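Local coordinates for protein Cbm77-rfpl (Ruminococcus flavefaciens, PDB 5FU5) that probably binds plant cell-wall polysaccharide as a family 77 carbohydrate-binding module of the bacterium's cellulosome, at residues Y8-F12 against F21-A25; T52-A58 against Q95-T101. All blocks are in the same frame, centred on the assembly; numbering follows the deposited sequence. Where two conformers were deposited one is given.

Contact 1: Y8-F12 against F21-A25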
loop_
_atom_site.group_PDB
_atom_site.type_symbol
_atom_site.label_atom_id
_atom_site.label_comp_id
_atom_site.label_asym_id
_atom_site.label_seq_id
_atom_site.Cartn_x
_atom_site.Cartn_y
_atom_site.Cartn_z
ATOM N N TYR A 8 5.201 -4.705 -8.521
ATOM C CA TYR A 8 5.190 -5.585 -7.355
ATOM C C TYR A 8 3.905 -5.302 -6.609
ATOM O O TYR A 8 3.724 -4.216 -6.044
ATOM C CB TYR A 8 6.420 -5.348 -6.485
ATOM C CG TYR A 8 7.704 -5.483 -7.270
ATOM C CD1 TYR A 8 8.259 -4.401 -7.990
ATOM C CD2 TYR A 8 8.373 -6.714 -7.339
ATOM C CE1 TYR A 8 9.445 -4.541 -8.707
ATOM C CE2 TYR A 8 9.553 -6.856 -8.053
ATOM C CZ TYR A 8 10.096 -5.767 -8.737
ATOM O OH TYR A 8 11.258 -5.862 -9.469
ATOM N N VAL A 9 3.002 -6.285 -6.614
ATOM C CA VAL A 9 1.624 -6.121 -6.223
ATOM C C VAL A 9 1.328 -6.926 -4.970
ATOM O O VAL A 9 1.843 -8.056 -4.830
ATOM C CB VAL A 9 0.719 -6.586 -7.363
ATOM C CG1 VAL A 9 -0.755 -6.489 -6.987
ATOM C CG2 VAL A 9 1.016 -5.773 -8.622
ATOM N N HIS A 10 0.476 -6.393 -4.096
ATOM C CA HIS A 10 -0.031 -7.152 -2.977
ATOM C C HIS A 10 -1.504 -6.893 -2.792
ATOM O O HIS A 10 -1.912 -5.754 -2.532
ATOM C CB HIS A 10 0.694 -6.857 -1.679
ATOM C CG HIS A 10 0.288 -7.789 -0.589
ATOM N ND1 HIS A 10 0.660 -9.123 -0.583
ATOM C CD2 HIS A 10 -0.555 -7.627 0.448
ATOM C CE1 HIS A 10 0.069 -9.722 0.431
ATOM N NE2 HIS A 10 -0.676 -8.848 1.069
ATOM N N ASP A 11 -2.294 -7.986 -2.879
ATOM C CA ASP A 11 -3.721 -7.969 -2.712
ATOM C C ASP A 11 -3.992 -8.586 -1.344
ATOM O O ASP A 11 -3.700 -9.806 -1.102
ATOM C CB ASP A 11 -4.341 -8.784 -3.870
ATOM C CG ASP A 11 -5.811 -8.989 -3.778
ATOM O OD1 ASP A 11 -6.411 -8.859 -2.708
ATOM O OD2 ASP A 11 -6.401 -9.382 -4.845
ATOM N N PHE A 12 -4.468 -7.768 -0.391
ATOM C CA PHE A 12 -4.713 -8.259 0.951
ATOM C C PHE A 12 -5.855 -9.259 1.107
ATOM O O PHE A 12 -5.889 -9.986 2.093
ATOM C CB PHE A 12 -4.905 -7.072 1.944
ATOM C CG PHE A 12 -3.629 -6.333 2.240
ATOM C CD1 PHE A 12 -2.731 -6.751 3.225
ATOM C CD2 PHE A 12 -3.309 -5.207 1.496
ATOM C CE1 PHE A 12 -1.557 -6.030 3.444
ATOM C CE2 PHE A 12 -2.155 -4.522 1.731
ATOM C CZ PHE A 12 -1.272 -4.932 2.694
ATOM N N PHE A 21 8.126 -9.666 -1.434
ATOM C CA PHE A 21 8.609 -8.320 -1.705
ATOM C C PHE A 21 8.328 -7.382 -0.498
ATOM O O PHE A 21 9.213 -6.604 -0.100
ATOM C CB PHE A 21 7.963 -7.765 -2.973
ATOM C CG PHE A 21 8.467 -6.399 -3.377
ATOM C CD1 PHE A 21 9.605 -6.294 -4.155
ATOM C CD2 PHE A 21 7.761 -5.257 -3.045
ATOM C CE1 PHE A 21 10.068 -5.069 -4.572
ATOM C CE2 PHE A 21 8.213 -4.010 -3.458
ATOM C CZ PHE A 21 9.364 -3.922 -4.209
ATOM N N TYR A 22 7.113 -7.438 0.026
ATOM C CA TYR A 22 6.716 -6.634 1.172
ATOM C C TYR A 22 6.857 -7.420 2.447
ATOM O O TYR A 22 6.480 -8.579 2.514
ATOM C CB TYR A 22 5.305 -6.139 1.025
ATOM C CG TYR A 22 5.016 -5.335 -0.234
ATOM C CD1 TYR A 22 5.303 -3.965 -0.289
ATOM C CD2 TYR A 22 4.470 -5.911 -1.399
ATOM C CE1 TYR A 22 5.046 -3.216 -1.418
ATOM C CE2 TYR A 22 4.214 -5.166 -2.519
ATOM C CZ TYR A 22 4.504 -3.805 -2.540
ATOM O OH TYR A 22 4.242 -3.031 -3.637
ATOM N N THR A 23 7.410 -6.800 3.469
ATOM C CA THR A 23 7.422 -7.359 4.818
ATOM C C THR A 23 6.332 -6.661 5.603
ATOM O O THR A 23 6.453 -5.469 5.920
ATOM C CB THR A 23 8.784 -7.222 5.469
ATOM O OG1 THR A 23 9.759 -7.919 4.674
ATOM C CG2 THR A 23 8.764 -7.768 6.863
ATOM N N ILE A 24 5.238 -7.375 5.859
ATOM C CA ILE A 24 4.023 -6.805 6.428
ATOM C C ILE A 24 3.878 -7.220 7.860
ATOM O O ILE A 24 3.788 -8.415 8.170
ATOM C CB ILE A 24 2.775 -7.283 5.581
ATOM C CG1 ILE A 24 2.932 -6.845 4.117
ATOM C CG2 ILE A 24 1.491 -6.703 6.158
ATOM C CD1 ILE A 24 2.053 -7.583 3.135
ATOM N N ALA A 25 3.834 -6.225 8.762
ATOM C CA ALA A 25 3.561 -6.418 10.168
ATOM C C ALA A 25 2.250 -5.734 10.526
ATOM O O ALA A 25 2.146 -4.498 10.543
ATOM C CB ALA A 25 4.680 -5.869 11.006
#

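Contact 2: T52-A58 against Q95-T101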
loop_
_atom_site.group_PDB
_atom_site.type_symbol
_atom_site.label_atom_id
_atom_site.label_comp_id
_atom_site.label_asym_id
_atom_site.label_seq_id
_atom_site.Cartn_x
_atom_site.Cartn_y
_atom_site.Cartn_z
ATOM N N THR A 52 1.525 -0.953 13.101
ATOM C CA THR A 52 1.540 -1.521 11.736
ATOM C C THR A 52 2.691 -0.979 10.922
ATOM O O THR A 52 3.001 0.245 10.945
ATOM C CB THR A 52 0.222 -1.184 11.025
ATOM O OG1 THR A 52 -0.856 -1.613 11.839
ATOM C CG2 THR A 52 0.129 -1.791 9.666
ATOM N N SER A 53 3.332 -1.859 10.144
ATOM C CA SER A 53 4.373 -1.419 9.214
ATOM C C SER A 53 4.476 -2.319 8.020
ATOM O O SER A 53 4.188 -3.542 8.097
ATOM C CB SER A 53 5.738 -1.300 9.868
ATOM O OG SER A 53 6.234 -2.571 10.227
ATOM N N ILE A 54 4.785 -1.708 6.905
ATOM C CA ILE A 54 5.086 -2.449 5.663
ATOM C C ILE A 54 6.428 -1.922 5.173
ATOM O O ILE A 54 6.568 -0.693 4.917
ATOM C CB ILE A 54 4.024 -2.222 4.593
ATOM C CG1 ILE A 54 2.643 -2.627 5.093
ATOM C CG2 ILE A 54 4.397 -2.969 3.334
ATOM C CD1 ILE A 54 1.550 -1.879 4.402
ATOM N N SER A 55 7.408 -2.824 5.058
ATOM C CA SER A 55 8.703 -2.495 4.525
ATOM C C SER A 55 8.955 -3.185 3.197
ATOM O O SER A 55 8.449 -4.275 2.952
ATOM C CB SER A 55 9.758 -2.909 5.527
ATOM O OG SER A 55 9.493 -2.279 6.763
ATOM N N PHE A 56 9.752 -2.551 2.362
ATOM C CA PHE A 56 10.196 -3.095 1.084
ATOM C C PHE A 56 11.405 -2.323 0.613
ATOM O O PHE A 56 11.636 -1.189 1.056
ATOM C CB PHE A 56 9.104 -3.073 0.035
ATOM C CG PHE A 56 8.644 -1.697 -0.378
ATOM C CD1 PHE A 56 7.730 -1.010 0.397
ATOM C CD2 PHE A 56 9.116 -1.098 -1.539
ATOM C CE1 PHE A 56 7.257 0.236 -0.002
ATOM C CE2 PHE A 56 8.662 0.173 -1.922
ATOM C CZ PHE A 56 7.757 0.834 -1.147
ATOM N N THR A 57 12.137 -2.933 -0.315
ATOM C CA THR A 57 13.260 -2.315 -0.985
ATOM C C THR A 57 12.893 -2.119 -2.454
ATOM O O THR A 57 12.638 -3.077 -3.189
ATOM C CB THR A 57 14.553 -3.121 -0.810
ATOM O OG1 THR A 57 14.880 -3.249 0.572
ATOM C CG2 THR A 57 15.745 -2.404 -1.517
ATOM N N ALA A 58 12.766 -0.848 -2.853
ATOM C CA ALA A 58 12.539 -0.486 -4.234
ATOM C C ALA A 58 13.783 -0.820 -5.015
ATOM O O ALA A 58 14.850 -0.297 -4.698
ATOM C CB ALA A 58 12.209 1.006 -4.389
ATOM N N GLN A 95 15.112 4.513 -5.457
ATOM C CA GLN A 95 15.620 3.167 -5.136
ATOM C C GLN A 95 15.962 3.124 -3.649
ATOM O O GLN A 95 16.438 4.121 -3.078
ATOM C CB GLN A 95 16.879 2.874 -5.948
ATOM C CG GLN A 95 17.464 1.472 -5.817
ATOM C CD GLN A 95 18.242 1.185 -4.536
ATOM O OE1 GLN A 95 18.897 2.070 -3.976
ATOM N NE2 GLN A 95 18.240 -0.106 -4.106
ATOM N N GLY A 96 15.747 1.965 -3.026
ATOM C CA GLY A 96 16.187 1.733 -1.664
ATOM C C GLY A 96 15.075 1.370 -0.734
ATOM O O GLY A 96 13.927 1.126 -1.161
ATOM N N ALA A 97 15.424 1.286 0.549
ATOM C CA ALA A 97 14.503 0.802 1.579
ATOM C C ALA A 97 13.444 1.844 1.878
ATOM O O ALA A 97 13.748 3.039 1.956
ATOM C CB ALA A 97 15.242 0.438 2.856
ATOM N N HIS A 98 12.197 1.385 2.002
ATOM C CA HIS A 98 11.052 2.236 2.393
ATOM C C HIS A 98 10.168 1.551 3.412
ATOM O O HIS A 98 10.129 0.320 3.495
ATOM C CB HIS A 98 10.211 2.608 1.162
ATOM C CG HIS A 98 11.018 3.295 0.115
ATOM N ND1 HIS A 98 11.455 4.595 0.264
ATOM C CD2 HIS A 98 11.527 2.865 -1.055
ATOM C CE1 HIS A 98 12.178 4.941 -0.786
ATOM N NE2 HIS A 98 12.261 3.891 -1.589
ATOM N N THR A 99 9.414 2.346 4.144
ATOM C CA THR A 99 8.531 1.871 5.189
ATOM C C THR A 99 7.237 2.669 5.206
ATOM O O THR A 99 7.271 3.910 5.193
ATOM C CB THR A 99 9.201 1.947 6.586
ATOM O OG1 THR A 99 10.555 1.494 6.517
ATOM C CG2 THR A 99 8.447 1.111 7.629
ATOM N N ILE A 100 6.113 1.953 5.260
ATOM C CA ILE A 100 4.788 2.541 5.354
ATOM C C ILE A 100 4.290 2.284 6.773
ATOM O O ILE A 100 4.288 1.130 7.252
ATOM C CB ILE A 100 3.822 1.913 4.341
ATOM C CG1 ILE A 100 4.414 1.927 2.907
ATOM C CG2 ILE A 100 2.435 2.557 4.440
ATOM C CD1 ILE A 100 3.746 0.897 1.971
ATOM N N THR A 101 3.837 3.337 7.449
ATOM C CA THR A 101 3.297 3.239 8.799
ATOM C C THR A 101 2.007 4.112 8.892
ATOM O O THR A 101 1.600 4.783 7.912
ATOM C CB THR A 101 4.362 3.703 9.816
ATOM O OG1 THR A 101 4.761 5.038 9.474
ATOM C CG2 THR A 101 5.555 2.783 9.815
#

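Contact 1: Y8-F12 against F21-A25
Tyr8 and Phe21 lay their rings one over the other in an offset stack, with centroids 4.2 Å apart and planes only 10° from parallel. The slip between them places the CB of Tyr8 over the middle of the Phe21 ring, 3.7 Å from its centroid, so the same ring receives a CH-pi contact as well as the stack. Phe21 reaches this place because its CG stands anti to the backbone N (chi1 -177°), carrying the ring out to the side chain of Tyr8.

Next along the pair, the hydroxyl of Tyr22 gives a hydrogen bond to the backbone carbonyl of Tyr8, 2.7 Å from OH to O. The donor sits above the carbonyl plane, 41° out of it, while the acceptor lies near the plane of the phenol at its edge. Farther on, Ile24 sends its CD1 methyl over one face of the imidazole of His10, 3.8 Å from the ring centroid; the same methyl comes within 3.9 Å of Phe12 CE1.

No backbone-to-backbone hydrogen bond joins 8-12 to 21-25. In the antiparallel beta fold of this module, strand 4-11 pairs with strand 107-116 and strand 23-29 with strands 40-47 and 53-58, so the contact brings together strands that are not neighbours in the curled sheet, largely through side chains.

Several groups outside hold these side chains in place. His10 NE2 is hydrogen-bonded to the carbonyl of Gly16, which helps set the rotation of the imidazole whose face meets Ile24 CD1. Pro59 touches both Tyr8 and Phe21, and Tyr22 meets Phe56 edge-to-face. Asp11, just before Phe12, is the N-cap of the short helix 12-15, its OD1 bonded to Ala14 N.

Contact 2: T52-A58 against Q95-T101
Strands 53-58 and 96-101 run antiparallel, their axes 152° apart in direction and 4.4 Å at closest approach. Three hydrogen-bonded pairs, Ile54 with Ile100, Phe56 with His98 and Ala58 with Gly96, supply six backbone bonds. Ile100 N to Ile54 O is the shortest, 2.7 Å, and the bond from His98 N points almost straight down the C=O of Phe56, at 179°. At the end of the pairing Gly96 has a positive phi, a conformation in which a CB would be jammed against the preceding carbonyl. Between these pairs, Ser55 faces Thr99 and Thr57 faces Ala97 as non-hydrogen-bonded pairs.

The side chains of Ile54, Phe56, Ala58, His98 and Ile100 share the inner face. Phe56 has its CG between the backbone N and the carbonyl carbon (chi1 65°), which swings the ring across toward the partner strand. There His98 CB lies over one ring face, 4.1 Å from the centroid, and Ile100 CD1 meets the ring near its plane, 4.1 Å from Phe56 CE1. The imidazole itself is oblique to the phenyl ring, while Ala58 CB approaches its edge, 3.9 Å from His98 CD2. Both ring nitrogens of His98 are engaged, ND1 by Asp78 and NE2 by the carbonyl of Ala94, and these two bonds set the ring's rotation. On the other face the contacts are lighter, as where Ser55 OG lies 3.7 Å from Thr99 CG2.

Strand 23-29 flanks 53-58 on its other edge, and strand 74-77 flanks 96-101. Across the interior Phe56 and Ile100 pack on Leu64 of strand 62-68, and Ile54 on Leu108 and Met111 of strand 107-116.

How the contacts relate
The two contacts share one part of the antiparallel fold, their centres about 10 Å apart. Strands 23-29 and 53-58 are neighbours in the sheet, and contact 1 probably joins contact 2 by backbone hydrogen bonds, Thr23 N to Ser55 O and Ala25 N to Ser53 O, both 2.8 Å. Contact 2 is strand pairing within the sheet, with a buried, mainly apolar face that also takes in the imidazole of His98, and a more exposed face of small and polar side chains. In contact 1 rings and a methyl do most of the touching, with one hydroxyl bonded to a main-chain carbonyl: its Tyr8-Phe21 end is partly exposed, whereas Tyr22, His10 and Phe12 are buried. Phe21 CZ also packs 3.5 Å from Thr57 O.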